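Local coordinates for translocator protein bipD (Burkholderia pseudomallei, PDB 3NFT), which is a virulence factor of the type III secretion system, required for epithelial-cell invasion and intracellular survival, and probably regulates secretion of the effectors BipB and BipC, at residues Q92-L103 with F279-I290. Sequence-based numbering, arbitrary orientation.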
ATOM      1  N   GLN A  92     -16.903  10.833   0.836  1.00 11.79           N
ATOM      2  CA  GLN A  92     -15.834   9.894   1.123  1.00 12.12           C
ATOM      3  C   GLN A  92     -14.568  10.239   0.352  1.00 13.58           C
ATOM      4  O   GLN A  92     -13.460  10.225   0.903  1.00 13.33           O
ATOM      5  CB  GLN A  92     -16.266   8.484   0.775  1.00 11.45           C
ATOM      6  CG  GLN A  92     -17.282   7.863   1.676  1.00 11.59           C
ATOM      7  CD  GLN A  92     -17.752   6.508   1.164  1.00 12.66           C
ATOM      8  OE1 GLN A  92     -18.042   6.360  -0.023  1.00 12.19           O
ATOM      9  NE2 GLN A  92     -17.859   5.509   2.078  1.00 13.20           N
ATOM     10  N   ARG A  93     -14.725  10.511  -0.942  1.00 14.37           N
ATOM     11  CA  ARG A  93     -13.572  10.880  -1.777  1.00 16.59           C
ATOM     12  C   ARG A  93     -12.897  12.145  -1.257  1.00 16.92           C
ATOM     13  O   ARG A  93     -11.665  12.235  -1.206  1.00 17.28           O
ATOM     14  CB  ARG A  93     -14.003  11.073  -3.235  1.00 17.79           C
ATOM     15  CG  ARG A  93     -12.804  11.262  -4.177  1.00 22.59           C
ATOM     16  CD  ARG A  93     -13.182  11.291  -5.659  1.00 27.97           C
ATOM     17  NE  ARG A  93     -11.982  11.387  -6.514  1.00 33.46           N
ATOM     18  CZ  ARG A  93     -11.397  10.378  -7.169  1.00 35.80           C
ATOM     19  NH1 ARG A  93     -11.871   9.136  -7.121  1.00 36.30           N
ATOM     20  NH2 ARG A  93     -10.318  10.624  -7.911  1.00 37.57           N
ATOM     21  N   ASN A  94     -13.712  13.129  -0.887  1.00 17.28           N
ATOM     22  CA  ASN A  94     -13.184  14.399  -0.366  1.00 18.00           C
ATOM     23  C   ASN A  94     -12.343  14.160   0.888  1.00 17.04           C
ATOM     24  O   ASN A  94     -11.265  14.743   1.038  1.00 18.07           O
ATOM     25  CB  ASN A  94     -14.313  15.376  -0.042  1.00 18.58           C
ATOM     26  CG  ASN A  94     -14.955  16.013  -1.276  1.00 22.05           C
ATOM     27  OD1 ASN A  94     -16.011  16.642  -1.157  1.00 27.15           O
ATOM     28  ND2 ASN A  94     -14.340  15.865  -2.444  1.00 24.28           N
ATOM     29  N   LEU A  95     -12.824  13.303   1.785  1.00 15.78           N
ATOM     30  CA  LEU A  95     -12.089  13.022   3.014  1.00 15.21           C
ATOM     31  C   LEU A  95     -10.762  12.312   2.696  1.00 15.20           C
ATOM     32  O   LEU A  95      -9.729  12.611   3.264  1.00 16.41           O
ATOM     33  CB  LEU A  95     -12.946  12.210   3.987  1.00 15.37           C
ATOM     34  CG  LEU A  95     -12.316  11.781   5.321  1.00 15.56           C
ATOM     35  CD1 LEU A  95     -11.623  12.942   6.039  1.00 17.92           C
ATOM     36  CD2 LEU A  95     -13.357  11.135   6.242  1.00 16.03           C
ATOM     37  N   LEU A  96     -10.796  11.342   1.801  1.00 15.59           N
ATOM     38  CA  LEU A  96      -9.543  10.694   1.380  1.00 15.57           C
ATOM     39  C   LEU A  96      -8.555  11.688   0.771  1.00 17.16           C
ATOM     40  O   LEU A  96      -7.363  11.631   1.044  1.00 17.27           O
ATOM     41  CB  LEU A  96      -9.824   9.536   0.408  1.00 15.87           C
ATOM     42  CG  LEU A  96     -10.496   8.299   1.004  1.00 14.90           C
ATOM     43  CD1 LEU A  96     -10.664   7.190  -0.045  1.00 16.94           C
ATOM     44  CD2 LEU A  96      -9.759   7.744   2.191  1.00 16.92           C
ATOM     45  N   GLU A  97      -9.056  12.600  -0.042  1.00 19.04           N
ATOM     46  CA  GLU A  97      -8.197  13.623  -0.660  1.00 21.19           C
ATOM     47  C   GLU A  97      -7.522  14.489   0.409  1.00 21.42           C
ATOM     48  O   GLU A  97      -6.336  14.823   0.291  1.00 21.61           O
ATOM     49  CB  GLU A  97      -9.003  14.469  -1.652  1.00 22.29           C
ATOM     50  CG  GLU A  97      -9.324  13.701  -2.929  1.00 26.77           C
ATOM     51  CD  GLU A  97     -10.246  14.446  -3.893  1.00 32.39           C
ATOM     52  OE1 GLU A  97     -10.713  15.561  -3.566  1.00 36.60           O
ATOM     53  OE2 GLU A  97     -10.497  13.911  -4.995  1.00 36.78           O
ATOM     54  N   ARG A  98      -8.265  14.838   1.465  1.00 21.75           N
ATOM     55  CA  ARG A  98      -7.686  15.623   2.569  1.00 22.54           C
ATOM     56  C   ARG A  98      -6.624  14.844   3.318  1.00 22.12           C
ATOM     57  O   ARG A  98      -5.589  15.397   3.671  1.00 22.06           O
ATOM     58  CB  ARG A  98      -8.772  16.103   3.538  1.00 23.48           C
ATOM     59  CG  ARG A  98      -9.763  17.022   2.865  1.00 27.16           C
ATOM     60  CD  ARG A  98     -10.564  17.878   3.835  1.00 31.11           C
ATOM     61  NE  ARG A  98     -11.434  17.123   4.731  1.00 33.11           N
ATOM     62  CZ  ARG A  98     -12.644  16.639   4.413  1.00 35.09           C
ATOM     63  NH1 ARG A  98     -13.163  16.781   3.193  1.00 36.59           N
ATOM     64  NH2 ARG A  98     -13.341  15.990   5.326  1.00 34.85           N
ATOM     65  N   LEU A  99      -6.882  13.560   3.556  1.00 21.69           N
ATOM     66  CA  LEU A  99      -5.906  12.684   4.221  1.00 21.18           C
ATOM     67  C   LEU A  99      -4.641  12.522   3.387  1.00 22.71           C
ATOM     68  O   LEU A  99      -3.524  12.553   3.917  1.00 23.25           O
ATOM     69  CB  LEU A  99      -6.538  11.327   4.546  1.00 20.33           C
ATOM     70  CG  LEU A  99      -7.635  11.369   5.621  1.00 19.54           C
ATOM     71  CD1 LEU A  99      -8.491  10.097   5.611  1.00 20.00           C
ATOM     72  CD2 LEU A  99      -7.017  11.572   7.020  1.00 21.50           C
ATOM     73  N   GLU A 100      -4.813  12.383   2.076  1.00 23.88           N
ATOM     74  CA  GLU A 100      -3.693  12.249   1.156  1.00 26.66           C
ATOM     75  C   GLU A 100      -2.832  13.514   1.197  1.00 28.07           C
ATOM     76  O   GLU A 100      -1.594  13.452   1.229  1.00 28.70           O
ATOM     77  CB  GLU A 100      -4.209  11.985  -0.253  1.00 27.27           C
ATOM     78  CG  GLU A 100      -3.115  11.894  -1.301  1.00 31.58           C
ATOM     79  CD  GLU A 100      -3.642  11.494  -2.667  1.00 35.62           C
ATOM     80  OE1 GLU A 100      -4.858  11.213  -2.812  1.00 37.06           O
ATOM     81  OE2 GLU A 100      -2.823  11.492  -3.609  1.00 39.53           O
ATOM     82  N   THR A 101      -3.489  14.663   1.207  1.00 29.71           N
ATOM     83  CA  THR A 101      -2.781  15.938   1.310  1.00 31.58           C
ATOM     84  C   THR A 101      -1.991  16.033   2.620  1.00 33.81           C
ATOM     85  O   THR A 101      -0.843  16.488   2.616  1.00 33.98           O
ATOM     86  CB  THR A 101      -3.751  17.117   1.151  1.00 31.44           C
ATOM     87  OG1 THR A 101      -4.375  17.027  -0.135  1.00 31.32           O
ATOM     88  CG2 THR A 101      -3.018  18.452   1.262  1.00 32.29           C
ATOM     89  N   GLU A 102      -2.596  15.586   3.722  1.00 36.31           N
ATOM     90  CA  GLU A 102      -1.909  15.475   5.020  1.00 38.67           C
ATOM     91  C   GLU A 102      -0.639  14.617   4.940  1.00 39.64           C
ATOM     92  O   GLU A 102       0.361  14.932   5.595  1.00 39.66           O
ATOM     93  CB  GLU A 102      -2.848  14.870   6.074  1.00 39.55           C
ATOM     94  CG  GLU A 102      -3.590  15.853   6.953  1.00 42.54           C
ATOM     95  CD  GLU A 102      -3.158  15.773   8.411  1.00 45.73           C
ATOM     96  OE1 GLU A 102      -4.012  15.436   9.257  1.00 48.00           O
ATOM     97  OE2 GLU A 102      -1.967  16.034   8.711  1.00 47.39           O
ATOM     98  N   LEU A 103      -0.693  13.539   4.152  1.00 40.53           N
ATOM     99  CA  LEU A 103       0.426  12.592   3.992  1.00 41.37           C
ATOM    100  C   LEU A 103       1.540  13.043   3.040  1.00 43.04           C
ATOM    101  O   LEU A 103       2.656  12.521   3.105  1.00 42.83           O
ATOM    102  CB  LEU A 103      -0.096  11.232   3.500  1.00 41.03           C
ATOM    103  CG  LEU A 103      -0.658  10.291   4.556  1.00 40.59           C
ATOM    104  CD1 LEU A 103      -1.581   9.244   3.910  1.00 39.97           C
ATOM    105  CD2 LEU A 103       0.485   9.631   5.344  1.00 39.24           C
ATOM    106  N   PHE A 279     -14.716   1.588   4.570  1.00 12.49           N
ATOM    107  CA  PHE A 279     -14.243   2.943   4.371  1.00 12.24           C
ATOM    108  C   PHE A 279     -13.968   3.626   5.718  1.00 12.40           C
ATOM    109  O   PHE A 279     -12.917   4.221   5.923  1.00 12.84           O
ATOM    110  CB  PHE A 279     -15.224   3.809   3.581  1.00 12.98           C
ATOM    111  CG  PHE A 279     -14.791   5.234   3.499  1.00 12.59           C
ATOM    112  CD1 PHE A 279     -13.948   5.672   2.479  1.00 13.83           C
ATOM    113  CD2 PHE A 279     -15.194   6.153   4.458  1.00 14.28           C
ATOM    114  CE1 PHE A 279     -13.524   6.989   2.414  1.00 14.81           C
ATOM    115  CE2 PHE A 279     -14.760   7.488   4.379  1.00 13.68           C
ATOM    116  CZ  PHE A 279     -13.911   7.883   3.376  1.00 15.13           C
ATOM    117  N   ASP A 280     -14.926   3.521   6.622  1.00 13.01           N
ATOM    118  CA  ASP A 280     -14.751   4.110   7.951  1.00 13.56           C
ATOM    119  C   ASP A 280     -13.487   3.561   8.629  1.00 14.35           C
ATOM    120  O   ASP A 280     -12.712   4.317   9.233  1.00 14.77           O
ATOM    121  CB  ASP A 280     -15.990   3.858   8.790  1.00 14.78           C
ATOM    122  CG  ASP A 280     -17.186   4.680   8.335  1.00 16.17           C
ATOM    123  OD1 ASP A 280     -18.270   4.533   8.950  1.00 20.45           O
ATOM    124  OD2 ASP A 280     -17.050   5.508   7.397  1.00 17.05           O
ATOM    125  N   ASN A 281     -13.277   2.252   8.537  1.00 14.39           N
ATOM    126  CA  ASN A 281     -12.071   1.633   9.088  1.00 16.26           C
ATOM    127  C   ASN A 281     -10.804   2.119   8.410  1.00 15.66           C
ATOM    128  O   ASN A 281      -9.794   2.371   9.069  1.00 16.03           O
ATOM    129  CB  ASN A 281     -12.138   0.120   8.964  1.00 17.12           C
ATOM    130  CG  ASN A 281     -13.117  -0.508   9.921  1.00 21.50           C
ATOM    131  OD1 ASN A 281     -13.554   0.117  10.890  1.00 26.62           O
ATOM    132  ND2 ASN A 281     -13.471  -1.760   9.657  1.00 24.51           N
ATOM    133  N   LEU A 282     -10.852   2.270   7.092  1.00 15.48           N
ATOM    134  CA  LEU A 282      -9.731   2.845   6.338  1.00 15.89           C
ATOM    135  C   LEU A 282      -9.347   4.237   6.836  1.00 15.33           C
ATOM    136  O   LEU A 282      -8.171   4.523   7.061  1.00 14.84           O
ATOM    137  CB  LEU A 282     -10.030   2.879   4.839  1.00 15.94           C
ATOM    138  CG  LEU A 282      -9.037   3.570   3.888  1.00 18.31           C
ATOM    139  CD1 LEU A 282      -7.649   2.889   3.914  1.00 19.42           C
ATOM    140  CD2 LEU A 282      -9.599   3.626   2.445  1.00 18.49           C
ATOM    141  N   VAL A 283     -10.345   5.080   7.036  1.00 14.74           N
ATOM    142  CA  VAL A 283     -10.089   6.421   7.537  1.00 15.62           C
ATOM    143  C   VAL A 283      -9.485   6.360   8.937  1.00 15.56           C
ATOM    144  O   VAL A 283      -8.559   7.110   9.245  1.00 16.38           O
ATOM    145  CB  VAL A 283     -11.362   7.283   7.547  1.00 16.05           C
ATOM    146  CG1 VAL A 283     -11.115   8.599   8.345  1.00 18.23           C
ATOM    147  CG2 VAL A 283     -11.794   7.541   6.143  1.00 18.37           C
ATOM    148  N   LYS A 284     -10.025   5.489   9.799  1.00 15.23           N
ATOM    149  CA  LYS A 284      -9.489   5.348  11.165  1.00 16.05           C
ATOM    150  C   LYS A 284      -8.034   4.862  11.151  1.00 16.51           C
ATOM    151  O   LYS A 284      -7.195   5.342  11.913  1.00 17.93           O
ATOM    152  CB  LYS A 284     -10.376   4.416  11.988  1.00 17.53           C
ATOM    153  CG  LYS A 284     -11.733   5.030  12.352  1.00 19.08           C
ATOM    154  CD  LYS A 284     -12.690   4.026  12.955  1.00 22.81           C
ATOM    155  CE  LYS A 284     -14.079   4.643  13.136  1.00 23.01           C
ATOM    156  NZ  LYS A 284     -15.001   3.754  13.900  1.00 24.36           N
ATOM    157  N   VAL A 285      -7.724   3.932  10.249  1.00 16.67           N
ATOM    158  CA  VAL A 285      -6.350   3.465  10.064  1.00 16.66           C
ATOM    159  C   VAL A 285      -5.424   4.580   9.574  1.00 16.58           C
ATOM    160  O   VAL A 285      -4.347   4.800  10.121  1.00 17.82           O
ATOM    161  CB  VAL A 285      -6.282   2.241   9.109  1.00 16.86           C
ATOM    162  CG1 VAL A 285      -4.846   1.958   8.692  1.00 18.88           C
ATOM    163  CG2 VAL A 285      -6.887   1.043   9.814  1.00 17.94           C
ATOM    164  N   LEU A 286      -5.852   5.308   8.559  1.00 16.36           N
ATOM    165  CA  LEU A 286      -5.045   6.375   7.991  1.00 16.57           C
ATOM    166  C   LEU A 286      -4.821   7.516   8.991  1.00 16.98           C
ATOM    167  O   LEU A 286      -3.719   8.054   9.070  1.00 17.04           O
ATOM    168  CB  LEU A 286      -5.699   6.925   6.726  1.00 16.76           C
ATOM    169  CG  LEU A 286      -5.727   6.047   5.471  1.00 16.70           C
ATOM    170  CD1 LEU A 286      -6.636   6.717   4.406  1.00 16.97           C
ATOM    171  CD2 LEU A 286      -4.335   5.824   4.933  1.00 17.98           C
ATOM    172  N   SER A 287      -5.859   7.847   9.767  1.00 18.00           N
ATOM    173  CA  SER A 287      -5.753   8.901  10.766  1.00 19.48           C
ATOM    174  C   SER A 287      -4.768   8.515  11.845  1.00 19.48           C
ATOM    175  O   SER A 287      -3.940   9.333  12.256  1.00 19.08           O
ATOM    176  CB  SER A 287      -7.125   9.169  11.378  1.00 20.45           C
ATOM    177  OG  SER A 287      -7.952   9.613  10.346  1.00 25.12           O
ATOM    178  N   GLY A 288      -4.841   7.260  12.297  1.00 19.20           N
ATOM    179  CA  GLY A 288      -3.897   6.746  13.279  1.00 19.33           C
ATOM    180  C   GLY A 288      -2.477   6.734  12.762  1.00 19.42           C
ATOM    181  O   GLY A 288      -1.538   7.099  13.492  1.00 21.37           O
ATOM    182  N   ALA A 289      -2.308   6.313  11.506  1.00 18.83           N
ATOM    183  CA  ALA A 289      -0.996   6.337  10.846  1.00 18.80           C
ATOM    184  C   ALA A 289      -0.408   7.745  10.799  1.00 20.21           C
ATOM    185  O   ALA A 289       0.754   7.951  11.116  1.00 19.91           O
ATOM    186  CB  ALA A 289      -1.078   5.747   9.413  1.00 19.20           C
ATOM    187  N   ILE A 290      -1.220   8.702  10.374  1.00 21.01           N
ATOM    188  CA  ILE A 290      -0.794  10.098  10.294  1.00 23.19           C
ATOM    189  C   ILE A 290      -0.413  10.636  11.667  1.00 24.63           C
ATOM    190  O   ILE A 290       0.582  11.360  11.800  1.00 26.19           O
ATOM    191  CB  ILE A 290      -1.900  10.971   9.672  1.00 22.70           C
ATOM    192  CG1 ILE A 290      -2.004  10.670   8.174  1.00 23.52           C
ATOM    193  CG2 ILE A 290      -1.621  12.463   9.917  1.00 23.83           C
ATOM    194  CD1 ILE A 290      -3.316  11.153   7.527  1.00 24.92           C
TER
HETATM  195  O   HOH W   1     -18.633   5.070   4.997  1.00 13.46           O
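Gln92 NE2 is linked to Asp280 OD2 through one water, which donates to the carboxylate at 2.9 Å from Asp280 OD2 and accepts a weak bond from the amide; a second weak bond runs from the same nitrogen to Asn276. This bridge belongs to a helix-on-helix seam in the elongated helical body of BipD, where helix 76-103 packs alongside helix 244-295, whose 279-290 part belongs to the predicted coiled coil. The axes of 92-103 and 279-290 run nearly parallel, 20° apart in direction and 10.7 Å apart at closest approach. The aliphatic part of Gln92, CB and CG, runs across one face of the Phe279 ring: CG, put beside the backbone N by chi1 of -72°, stands 3.6 Å from the ring centroid, almost on the normal, in a CH-pi contact. Beyond it the amide, turned 45° from the ring plane, carries NE2 to 3.4 Å from Phe279 CG. The ring edge meets Leu96, whose CG approaches Phe279 CE1 to 3.6 Å, while Leu95 CD2 sits beside the rim at Phe279 CE2 and also packs on both methyls of Val283. One turn on, Leu99 is a knob in the hole formed by Val283, Leu286, Ser287 and Ile290, its CD1 branch against Val283 and Leu286, its CD2 branch packing on Ser287 OG and Ile290 CD1. Ser287 OG is hydrogen-bonded to Ala27 N, and Leu33 of helix 30-35 packs on Leu95 and Val283, consistent with an N-terminal domain that acts as intramolecular chaperone against premature oligomerization through the coiled coil. Helix 121-160 touches Leu96 through Ile137 and Leu286 through Ile130. Ile290 CG1 rests on Leu103 CG. Its CG2 lies against the carboxylate of the exposed Glu102, 3.8 Å from Glu102 OE2.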